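Local coordinates for histidine triad (HIT) protein (Clostridium difficile, PDB 4EGU) that binds zinc and guanosine-5'-monophosphate and, as a member of the histidine triad family, probably acts as a nucleotide hydrolase or transferase, at residues 19-31 and 38-50. Sequence-based numbering, arbitrary orientation.
Sequences TKVYEDDRVLAFN and PYHILVVPKKHYD. With ZN (zinc ion), chain D; 5GP (guanosine-5'-monophosphate), chain C.
Leu28 and Phe30 pair with Val44 and Leu42 as the hydrogen-bonded pairs of an antiparallel beta hairpin in the five-stranded sheet of the HIT domain. Each pair is closed by two backbone bonds, such as Val44 N to Leu28 O at 2.9 Å. A further bond, Lys46 N to Arg26 O, extends the pairing past the strand ends.

Apolar side chains pack on both faces of the sheet. On the face towards helix 61-77, Val27 CG1 meets Val43 CG1 at 3.6 Å, and Ala29 CB lies against Ile41 CG2. On the other face, Leu42 CB sits over the Phe30 ring in a CH-pi contact, 4.2 Å from its centroid. Phe30 CG stands between its backbone N and carbonyl carbon (chi1 55°), which lays the ring beside Leu42. Leu42 CD1 touches Phe30 CE2. Val44 CG1 touches Phe30 CE1, its side chain crossing that of Phe30 at about a right angle. The Phe30 ring and Leu42 line the nucleotide pocket: guanine N2 lies at the ring edge and donates to Asn31 O at 2.9 Å.

Polar contacts gather at Lys46. Its extended chain runs past Asp25 O to the end of strand 22-23 and the turn after it. NZ bonds Asp24 O at 2.8 Å and forms a salt bridge with Glu23, whose OE2 accepts through its anti lone pair, also at 2.8 Å.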
ATOM      1  N   THR A  19     -16.965  13.227  -4.180  1.00 15.86           N
ATOM      2  CA  THR A  19     -17.657  12.820  -2.973  1.00 16.45           C
ATOM      3  C   THR A  19     -16.610  12.568  -1.895  1.00 15.23           C
ATOM      4  O   THR A  19     -15.903  11.563  -1.912  1.00 15.00           O
ATOM      5  CB  THR A  19     -18.517  11.572  -3.213  1.00 19.68           C
ATOM      6  OG1 THR A  19     -19.503  11.859  -4.209  1.00 22.93           O
ATOM      7  CG2 THR A  19     -19.206  11.134  -1.931  1.00 20.02           C
ATOM      8  N   LYS A  20     -16.527  13.503  -0.959  1.00 15.75           N
ATOM      9  CA  LYS A  20     -15.481  13.544   0.046  1.00 16.63           C
ATOM     10  C   LYS A  20     -15.751  12.614   1.216  1.00 15.57           C
ATOM     11  O   LYS A  20     -16.850  12.572   1.772  1.00 20.03           O
ATOM     12  CB  LYS A  20     -15.377  14.960   0.563  1.00 21.67           C
ATOM     13  CG  LYS A  20     -14.190  15.188   1.423  1.00 23.34           C
ATOM     14  CD  LYS A  20     -14.048  16.642   1.751  1.00 24.90           C
ATOM     15  CE  LYS A  20     -14.686  16.940   3.072  1.00 24.43           C
ATOM     16  NZ  LYS A  20     -14.342  18.309   3.474  1.00 22.77           N
ATOM     17  N   VAL A  21     -14.726  11.877   1.581  1.00 11.22           N
ATOM     18  CA  VAL A  21     -14.723  10.939   2.684  1.00 11.30           C
ATOM     19  C   VAL A  21     -13.865  11.430   3.854  1.00 10.32           C
ATOM     20  O   VAL A  21     -14.132  11.113   5.017  1.00 12.37           O
ATOM     21  CB  VAL A  21     -14.178   9.574   2.149  1.00 12.66           C
ATOM     22  CG1 VAL A  21     -14.015   8.566   3.267  1.00 14.10           C
ATOM     23  CG2 VAL A  21     -15.094   9.043   1.061  1.00 13.36           C
ATOM     24  N   TYR A  22     -12.814  12.179   3.544  1.00 10.00           N
ATOM     25  CA  TYR A  22     -11.909  12.713   4.546  1.00  9.58           C
ATOM     26  C   TYR A  22     -11.289  13.984   4.015  1.00  9.01           C
ATOM     27  O   TYR A  22     -10.963  14.063   2.823  1.00  9.75           O
ATOM     28  CB  TYR A  22     -10.790  11.708   4.841  1.00 10.23           C
ATOM     29  CG  TYR A  22      -9.777  12.200   5.848  1.00  9.74           C
ATOM     30  CD1 TYR A  22      -9.934  11.918   7.200  1.00 10.69           C
ATOM     31  CD2 TYR A  22      -8.691  12.967   5.467  1.00  9.79           C
ATOM     32  CE1 TYR A  22      -9.023  12.366   8.128  1.00 11.16           C
ATOM     33  CE2 TYR A  22      -7.774  13.438   6.403  1.00 10.10           C
ATOM     34  CZ  TYR A  22      -7.959  13.131   7.746  1.00 10.21           C
ATOM     35  OH  TYR A  22      -7.077  13.547   8.720  1.00 11.58           O
ATOM     36  N   GLU A  23     -11.043  14.953   4.878  1.00  9.08           N
ATOM     37  CA  GLU A  23     -10.191  16.067   4.513  1.00  9.44           C
ATOM     38  C   GLU A  23      -9.534  16.650   5.751  1.00  9.81           C
ATOM     39  O   GLU A  23     -10.195  16.871   6.781  1.00 11.60           O
ATOM     40  CB  GLU A  23     -10.963  17.162   3.765  1.00  9.98           C
ATOM     41  CG  GLU A  23     -10.039  18.189   3.097  1.00 11.69           C
ATOM     42  CD  GLU A  23     -10.763  19.284   2.329  1.00 12.79           C
ATOM     43  OE1 GLU A  23     -12.008  19.267   2.284  1.00 15.68           O
ATOM     44  OE2 GLU A  23     -10.072  20.172   1.786  1.00 14.49           O
ATOM     45  N   ASP A  24      -8.256  16.967   5.626  1.00  9.54           N
ATOM     46  CA  ASP A  24      -7.546  17.808   6.575  1.00  9.90           C
ATOM     47  C   ASP A  24      -6.672  18.775   5.770  1.00 10.69           C
ATOM     48  O   ASP A  24      -6.893  18.964   4.559  1.00 11.59           O
ATOM     49  CB  ASP A  24      -6.794  16.980   7.644  1.00 10.59           C
ATOM     50  CG  ASP A  24      -5.633  16.148   7.094  1.00 11.14           C
ATOM     51  OD1 ASP A  24      -5.157  16.403   5.983  1.00 11.46           O
ATOM     52  OD2 ASP A  24      -5.195  15.224   7.838  1.00 12.63           O
ATOM     53  N   ASP A  25      -5.709  19.421   6.421  1.00 10.99           N
ATOM     54  CA  ASP A  25      -4.874  20.397   5.737  1.00 12.33           C
ATOM     55  C   ASP A  25      -3.941  19.809   4.691  1.00 12.97           C
ATOM     56  O   ASP A  25      -3.433  20.554   3.866  1.00 15.98           O
ATOM     57  CB  ASP A  25      -4.046  21.211   6.735  1.00 13.46           C
ATOM     58  CG  ASP A  25      -3.074  20.363   7.554  1.00 14.72           C
ATOM     59  OD1 ASP A  25      -3.321  19.163   7.774  1.00 16.62           O
ATOM     60  OD2 ASP A  25      -2.049  20.925   7.999  1.00 19.58           O
ATOM     61  N   ARG A  26      -3.722  18.498   4.709  1.00 12.36           N
ATOM     62  CA  ARG A  26      -2.674  17.791   3.945  0.50 12.15           C
ATOM     63  C   ARG A  26      -3.199  16.750   2.971  1.00 11.12           C
ATOM     64  O   ARG A  26      -2.499  16.417   2.026  1.00 11.29           O
ATOM     65  CB  ARG A  26      -1.733  17.009   4.882  0.50 13.68           C
ATOM     66  CG  ARG A  26      -0.734  17.841   5.653  0.50 16.58           C
ATOM     67  CD  ARG A  26       0.146  16.957   6.541  0.50 20.45           C
ATOM     68  NE  ARG A  26       1.200  16.285   5.786  0.50 23.12           N
ATOM     69  CZ  ARG A  26       1.951  15.295   6.262  0.50 25.21           C
ATOM     70  NH1 ARG A  26       1.765  14.846   7.495  0.50 25.67           N
ATOM     71  NH2 ARG A  26       2.892  14.751   5.503  0.50 25.14           N
ATOM     72  N   VAL A  27      -4.342  16.138   3.283  1.00 11.42           N
ATOM     73  CA  VAL A  27      -4.830  14.940   2.610  1.00 11.59           C
ATOM     74  C   VAL A  27      -6.317  15.086   2.378  1.00 12.08           C
ATOM     75  O   VAL A  27      -7.047  15.651   3.194  1.00 13.28           O
ATOM     76  CB  VAL A  27      -4.526  13.677   3.474  1.00 13.33           C
ATOM     77  CG1 VAL A  27      -5.322  12.470   3.002  1.00 14.10           C
ATOM     78  CG2 VAL A  27      -3.026  13.354   3.458  1.00 14.51           C
ATOM     79  N   LEU A  28      -6.774  14.551   1.256  1.00 12.31           N
ATOM     80  CA  LEU A  28      -8.175  14.423   0.926  1.00 12.51           C
ATOM     81  C   LEU A  28      -8.423  12.961   0.548  1.00 10.50           C
ATOM     82  O   LEU A  28      -7.608  12.333  -0.106  1.00 13.55           O
ATOM     83  CB  LEU A  28      -8.567  15.313  -0.281  1.00 16.53           C
ATOM     84  CG  LEU A  28     -10.000  15.246  -0.825  1.00 16.82           C
ATOM     85  CD1 LEU A  28     -10.985  15.935   0.097  1.00 16.83           C
ATOM     86  CD2 LEU A  28     -10.032  15.877  -2.191  1.00 18.58           C
ATOM     87  N   ALA A  29      -9.575  12.435   0.931  1.00  9.09           N
ATOM     88  CA  ALA A  29     -10.024  11.138   0.440  1.00  8.48           C
ATOM     89  C   ALA A  29     -11.398  11.295  -0.159  1.00  9.28           C
ATOM     90  O   ALA A  29     -12.221  12.068   0.359  1.00 10.52           O
ATOM     91  CB  ALA A  29     -10.046  10.073   1.530  1.00  8.72           C
ATOM     92  N   PHE A  30     -11.664  10.577  -1.241  1.00  9.34           N
ATOM     93  CA  PHE A  30     -12.897  10.722  -1.969  1.00 10.12           C
ATOM     94  C   PHE A  30     -13.229   9.404  -2.656  1.00 10.15           C
ATOM     95  O   PHE A  30     -12.362   8.572  -2.890  1.00 10.16           O
ATOM     96  CB  PHE A  30     -12.819  11.918  -2.971  1.00 11.87           C
ATOM     97  CG  PHE A  30     -11.642  11.856  -3.940  1.00 10.96           C
ATOM     98  CD1 PHE A  30     -10.366  12.289  -3.587  1.00 12.84           C
ATOM     99  CD2 PHE A  30     -11.812  11.321  -5.208  1.00 12.03           C
ATOM    100  CE1 PHE A  30      -9.300  12.198  -4.482  1.00 13.74           C
ATOM    101  CE2 PHE A  30     -10.756  11.245  -6.106  1.00 12.95           C
ATOM    102  CZ  PHE A  30      -9.499  11.673  -5.737  1.00 14.23           C
ATOM    103  N   ASN A  31     -14.489   9.197  -2.990  1.00 10.96           N
ATOM    104  CA  ASN A  31     -14.848   7.943  -3.637  1.00 10.89           C
ATOM    105  C   ASN A  31     -14.328   7.865  -5.056  1.00 10.96           C
ATOM    106  O   ASN A  31     -14.348   8.853  -5.793  1.00 12.59           O
ATOM    107  CB  ASN A  31     -16.351   7.784  -3.638  1.00 12.77           C
ATOM    108  CG  ASN A  31     -16.905   7.534  -2.258  1.00 12.92           C
ATOM    109  OD1 ASN A  31     -16.258   6.923  -1.392  1.00 14.39           O
ATOM    110  ND2 ASN A  31     -18.127   7.963  -2.057  1.00 18.18           N
ATOM    111  N   PRO A  38     -17.665  -2.110  -2.558  1.00 13.80           N
ATOM    112  CA  PRO A  38     -18.651  -1.213  -1.927  1.00 13.44           C
ATOM    113  C   PRO A  38     -18.026   0.020  -1.314  1.00 12.70           C
ATOM    114  O   PRO A  38     -18.619   1.091  -1.381  1.00 15.60           O
ATOM    115  CB  PRO A  38     -19.302  -2.086  -0.859  1.00 15.80           C
ATOM    116  CG  PRO A  38     -19.221  -3.417  -1.417  1.00 15.20           C
ATOM    117  CD  PRO A  38     -17.855  -3.489  -2.100  1.00 15.55           C
ATOM    118  N   TYR A  39     -16.853  -0.136  -0.709  1.00 11.16           N
ATOM    119  CA  TYR A  39     -15.987   1.007  -0.416  1.00 11.53           C
ATOM    120  C   TYR A  39     -14.818   0.930  -1.404  1.00 10.22           C
ATOM    121  O   TYR A  39     -14.088  -0.073  -1.437  1.00 10.71           O
ATOM    122  CB  TYR A  39     -15.468   1.001   1.035  1.00 11.59           C
ATOM    123  CG  TYR A  39     -16.570   0.963   2.062  1.00 13.17           C
ATOM    124  CD1 TYR A  39     -17.257   2.101   2.441  1.00 15.40           C
ATOM    125  CD2 TYR A  39     -16.948  -0.248   2.622  1.00 13.70           C
ATOM    126  CE1 TYR A  39     -18.302   2.026   3.360  1.00 16.29           C
ATOM    127  CE2 TYR A  39     -17.978  -0.337   3.521  1.00 15.17           C
ATOM    128  CZ  TYR A  39     -18.653   0.791   3.888  1.00 15.35           C
ATOM    129  OH  TYR A  39     -19.693   0.672   4.783  1.00 17.19           O
ATOM    130  N   HIS A  40     -14.689   1.973  -2.226  1.00  9.97           N
ATOM    131  CA  HIS A  40     -13.540   2.139  -3.104  1.00  9.32           C
ATOM    132  C   HIS A  40     -13.173   3.612  -2.999  1.00  9.09           C
ATOM    133  O   HIS A  40     -13.822   4.482  -3.592  1.00 10.57           O
ATOM    134  CB  HIS A  40     -13.820   1.727  -4.533  1.00 10.36           C
ATOM    135  CG  HIS A  40     -12.593   1.777  -5.384  1.00 10.34           C
ATOM    136  ND1 HIS A  40     -12.558   1.277  -6.661  1.00 12.74           N
ATOM    137  CD2 HIS A  40     -11.351   2.254  -5.129  1.00 10.48           C
ATOM    138  CE1 HIS A  40     -11.351   1.460  -7.160  1.00 12.55           C
ATOM    139  NE2 HIS A  40     -10.599   2.051  -6.251  1.00 10.66           N
ATOM    140  N   ILE A  41     -12.183   3.875  -2.151  1.00  8.44           N
ATOM    141  CA  ILE A  41     -11.840   5.216  -1.724  1.00  8.58           C
ATOM    142  C   ILE A  41     -10.419   5.527  -2.172  1.00  8.47           C
ATOM    143  O   ILE A  41      -9.537   4.689  -2.048  1.00  9.93           O
ATOM    144  CB  ILE A  41     -11.976   5.312  -0.187  1.00  9.07           C
ATOM    145  CG1 ILE A  41     -13.433   5.097   0.232  1.00 10.04           C
ATOM    146  CG2 ILE A  41     -11.447   6.646   0.322  1.00  9.79           C
ATOM    147  CD1 ILE A  41     -13.610   4.720   1.701  1.00 12.23           C
ATOM    148  N   LEU A  42     -10.219   6.733  -2.690  1.00  8.51           N
ATOM    149  CA  LEU A  42      -8.895   7.222  -3.065  1.00  8.52           C
ATOM    150  C   LEU A  42      -8.424   8.184  -1.980  1.00  8.30           C
ATOM    151  O   LEU A  42      -9.146   9.103  -1.611  1.00  9.51           O
ATOM    152  CB  LEU A  42      -8.958   7.961  -4.394  1.00  9.56           C
ATOM    153  CG  LEU A  42      -9.255   7.070  -5.579  1.00 11.03           C
ATOM    154  CD1 LEU A  42      -9.751   7.856  -6.777  1.00 12.92           C
ATOM    155  CD2 LEU A  42      -7.975   6.344  -5.974  1.00 14.57           C
ATOM    156  N   VAL A  43      -7.196   7.981  -1.503  1.00  8.27           N
ATOM    157  CA  VAL A  43      -6.598   8.847  -0.506  1.00  8.54           C
ATOM    158  C   VAL A  43      -5.404   9.530  -1.146  1.00  8.71           C
ATOM    159  O   VAL A  43      -4.509   8.848  -1.654  1.00  9.05           O
ATOM    160  CB  VAL A  43      -6.153   8.068   0.758  1.00  8.90           C
ATOM    161  CG1 VAL A  43      -5.719   9.040   1.829  1.00  9.55           C
ATOM    162  CG2 VAL A  43      -7.285   7.186   1.279  1.00 10.28           C
ATOM    163  N   VAL A  44      -5.396  10.863  -1.179  1.00  9.50           N
ATOM    164  CA  VAL A  44      -4.360  11.613  -1.910  1.00 11.04           C
ATOM    165  C   VAL A  44      -3.807  12.755  -1.082  1.00 11.53           C
ATOM    166  O   VAL A  44      -4.556  13.410  -0.339  1.00 12.43           O
ATOM    167  CB  VAL A  44      -4.819  12.215  -3.246  1.00 12.98           C
ATOM    168  CG1 VAL A  44      -5.521  11.167  -4.057  1.00 14.37           C
ATOM    169  CG2 VAL A  44      -5.724  13.443  -3.043  1.00 13.52           C
ATOM    170  N   PRO A  45      -2.504  13.023  -1.220  1.00 10.25           N
ATOM    171  CA  PRO A  45      -2.003  14.273  -0.677  0.60 10.67           C
ATOM    172  C   PRO A  45      -2.545  15.413  -1.510  1.00 10.13           C
ATOM    173  O   PRO A  45      -2.742  15.284  -2.712  1.00 10.91           O
ATOM    174  CB  PRO A  45      -0.482  14.158  -0.859  0.60 12.10           C
ATOM    175  CG  PRO A  45      -0.327  13.278  -2.043  0.60 11.92           C
ATOM    176  CD  PRO A  45      -1.488  12.351  -2.049  0.60 11.19           C
ATOM    177  N   LYS A  46      -2.740  16.554  -0.881  1.00 10.99           N
ATOM    178  CA  LYS A  46      -3.048  17.766  -1.623  1.00 12.40           C
ATOM    179  C   LYS A  46      -1.848  18.211  -2.470  1.00 14.28           C
ATOM    180  O   LYS A  46      -2.031  18.704  -3.581  1.00 17.26           O
ATOM    181  CB  LYS A  46      -3.512  18.865  -0.665  1.00 12.47           C
ATOM    182  CG  LYS A  46      -4.871  18.551  -0.072  1.00 12.34           C
ATOM    183  CD  LYS A  46      -5.356  19.602   0.916  1.00 12.88           C
ATOM    184  CE  LYS A  46      -6.820  19.360   1.244  1.00 12.99           C
ATOM    185  NZ  LYS A  46      -7.346  20.358   2.190  1.00 13.36           N
ATOM    186  N   LYS A  47      -0.635  18.022  -1.953  1.00 13.47           N
ATOM    187  CA  LYS A  47       0.589  18.270  -2.712  1.00 13.33           C
ATOM    188  C   LYS A  47       0.709  17.238  -3.832  1.00 12.02           C
ATOM    189  O   LYS A  47       0.466  16.050  -3.627  1.00 13.95           O
ATOM    190  CB  LYS A  47       1.820  18.183  -1.801  1.00 14.52           C
ATOM    191  CG  LYS A  47       3.150  18.340  -2.525  1.00 15.42           C
ATOM    192  CD  LYS A  47       4.340  18.435  -1.555  1.00 17.59           C
ATOM    193  CE  LYS A  47       5.690  18.475  -2.276  1.00 19.59           C
ATOM    194  NZ  LYS A  47       5.831  19.689  -3.102  1.00 23.27           N
ATOM    195  N   HIS A  48       1.088  17.680  -5.020  1.00 11.03           N
ATOM    196  CA  HIS A  48       1.300  16.783  -6.150  1.00 10.98           C
ATOM    197  C   HIS A  48       2.686  16.140  -6.129  1.00 10.37           C
ATOM    198  O   HIS A  48       3.714  16.818  -6.160  1.00 12.53           O
ATOM    199  CB  HIS A  48       1.142  17.574  -7.459  1.00 12.00           C
ATOM    200  CG  HIS A  48       1.296  16.732  -8.676  1.00 11.46           C
ATOM    201  ND1 HIS A  48       0.227  16.259  -9.414  1.00 10.83           N
ATOM    202  CD2 HIS A  48       2.413  16.234  -9.253  1.00 11.99           C
ATOM    203  CE1 HIS A  48       0.692  15.519 -10.405  1.00 11.77           C
ATOM    204  NE2 HIS A  48       2.010  15.482 -10.324  1.00 12.19           N
ATOM    205  N   TYR A  49       2.685  14.812  -6.116  1.00 10.06           N
ATOM    206  CA  TYR A  49       3.834  13.979  -6.439  1.00 10.75           C
ATOM    207  C   TYR A  49       3.399  13.092  -7.594  1.00  9.81           C
ATOM    208  O   TYR A  49       2.280  12.571  -7.574  1.00  9.87           O
ATOM    209  CB  TYR A  49       4.225  13.060  -5.272  1.00 11.72           C
ATOM    210  CG  TYR A  49       4.718  13.735  -4.056  1.00 12.64           C
ATOM    211  CD1 TYR A  49       6.064  14.096  -3.959  1.00 14.01           C
ATOM    212  CD2 TYR A  49       3.892  13.924  -2.969  1.00 14.02           C
ATOM    213  CE1 TYR A  49       6.560  14.667  -2.826  1.00 14.06           C
ATOM    214  CE2 TYR A  49       4.379  14.508  -1.831  1.00 15.61           C
ATOM    215  CZ  TYR A  49       5.715  14.873  -1.759  1.00 14.24           C
ATOM    216  OH  TYR A  49       6.187  15.447  -0.602  1.00 17.06           O
ATOM    217  N   ASP A  50       4.251  12.874  -8.592  1.00 10.72           N
ATOM    218  CA  ASP A  50       3.817  12.115  -9.745  1.00 11.24           C
ATOM    219  C   ASP A  50       3.514  10.646  -9.387  1.00 10.38           C
ATOM    220  O   ASP A  50       2.656  10.028  -9.996  1.00 11.51           O
ATOM    221  CB  ASP A  50       4.883  12.112 -10.855  1.00 14.18           C
ATOM    222  CG  ASP A  50       5.118  13.463 -11.513  1.00 17.70           C
ATOM    223  OD1 ASP A  50       4.291  14.374 -11.398  1.00 18.39           O
ATOM    224  OD2 ASP A  50       6.161  13.589 -12.195  1.00 20.82           O
TER
HETATM  225 ZN    ZN D 202      -1.791  16.494  -9.141  1.00 10.74          ZN
HETATM  226  P   5GP C 201      -5.035   4.397 -11.077  0.80 10.50           P
HETATM  227  O1P 5GP C 201      -5.433   3.286 -12.024  0.80 13.64           O
HETATM  228  O2P 5GP C 201      -4.317   5.562 -11.699  0.80 11.45           O
HETATM  229  O3P 5GP C 201      -4.260   3.857  -9.951  0.80  8.90           O
HETATM  230  O5' 5GP C 201      -6.329   4.890 -10.338  0.80 15.29           O
HETATM  231  C5' 5GP C 201      -6.969   6.080 -10.735  0.80 16.90           C
HETATM  232  C4' 5GP C 201      -8.393   6.044 -10.317  0.80 15.01           C
HETATM  233  O4' 5GP C 201      -8.950   7.351 -10.477  0.80 12.48           O
HETATM  234  C3' 5GP C 201      -9.269   5.091 -11.133  0.80 13.37           C
HETATM  235  O3' 5GP C 201      -9.739   4.027 -10.302  0.80 13.24           O
HETATM  236  C2' 5GP C 201     -10.446   5.981 -11.603  0.80 13.87           C
HETATM  237  O2' 5GP C 201     -11.725   5.382 -11.533  0.80 14.76           O
HETATM  238  C1' 5GP C 201     -10.321   7.216 -10.701  0.80 12.94           C
HETATM  239  N9  5GP C 201     -10.787   8.458 -11.301  0.80 13.59           N
HETATM  240  C8  5GP C 201     -10.384   8.932 -12.495  0.80 16.51           C
HETATM  241  N7  5GP C 201     -10.964  10.123 -12.736  0.80 18.84           N
HETATM  242  C5  5GP C 201     -11.732  10.407 -11.664  0.80 15.00           C
HETATM  243  C6  5GP C 201     -12.553  11.483 -11.362  0.80 15.43           C
HETATM  244  O6  5GP C 201     -12.731  12.471 -12.138  0.80 19.38           O
HETATM  245  N1  5GP C 201     -13.160  11.417 -10.167  0.80 15.17           N
HETATM  246  C2  5GP C 201     -13.010  10.384  -9.297  0.80 12.66           C
HETATM  247  N2  5GP C 201     -13.685  10.447  -8.139  0.80 13.91           N
HETATM  248  N3  5GP C 201     -12.237   9.317  -9.553  0.80 12.34           N
HETATM  249  C4  5GP C 201     -11.603   9.353 -10.746  0.80 14.76           C
HETATM  250  O   HOH W   1      -0.109  17.387   0.920  1.00 15.26           O
HETATM  251  O   HOH W   2     -16.607   4.073  -1.880  1.00 14.98           O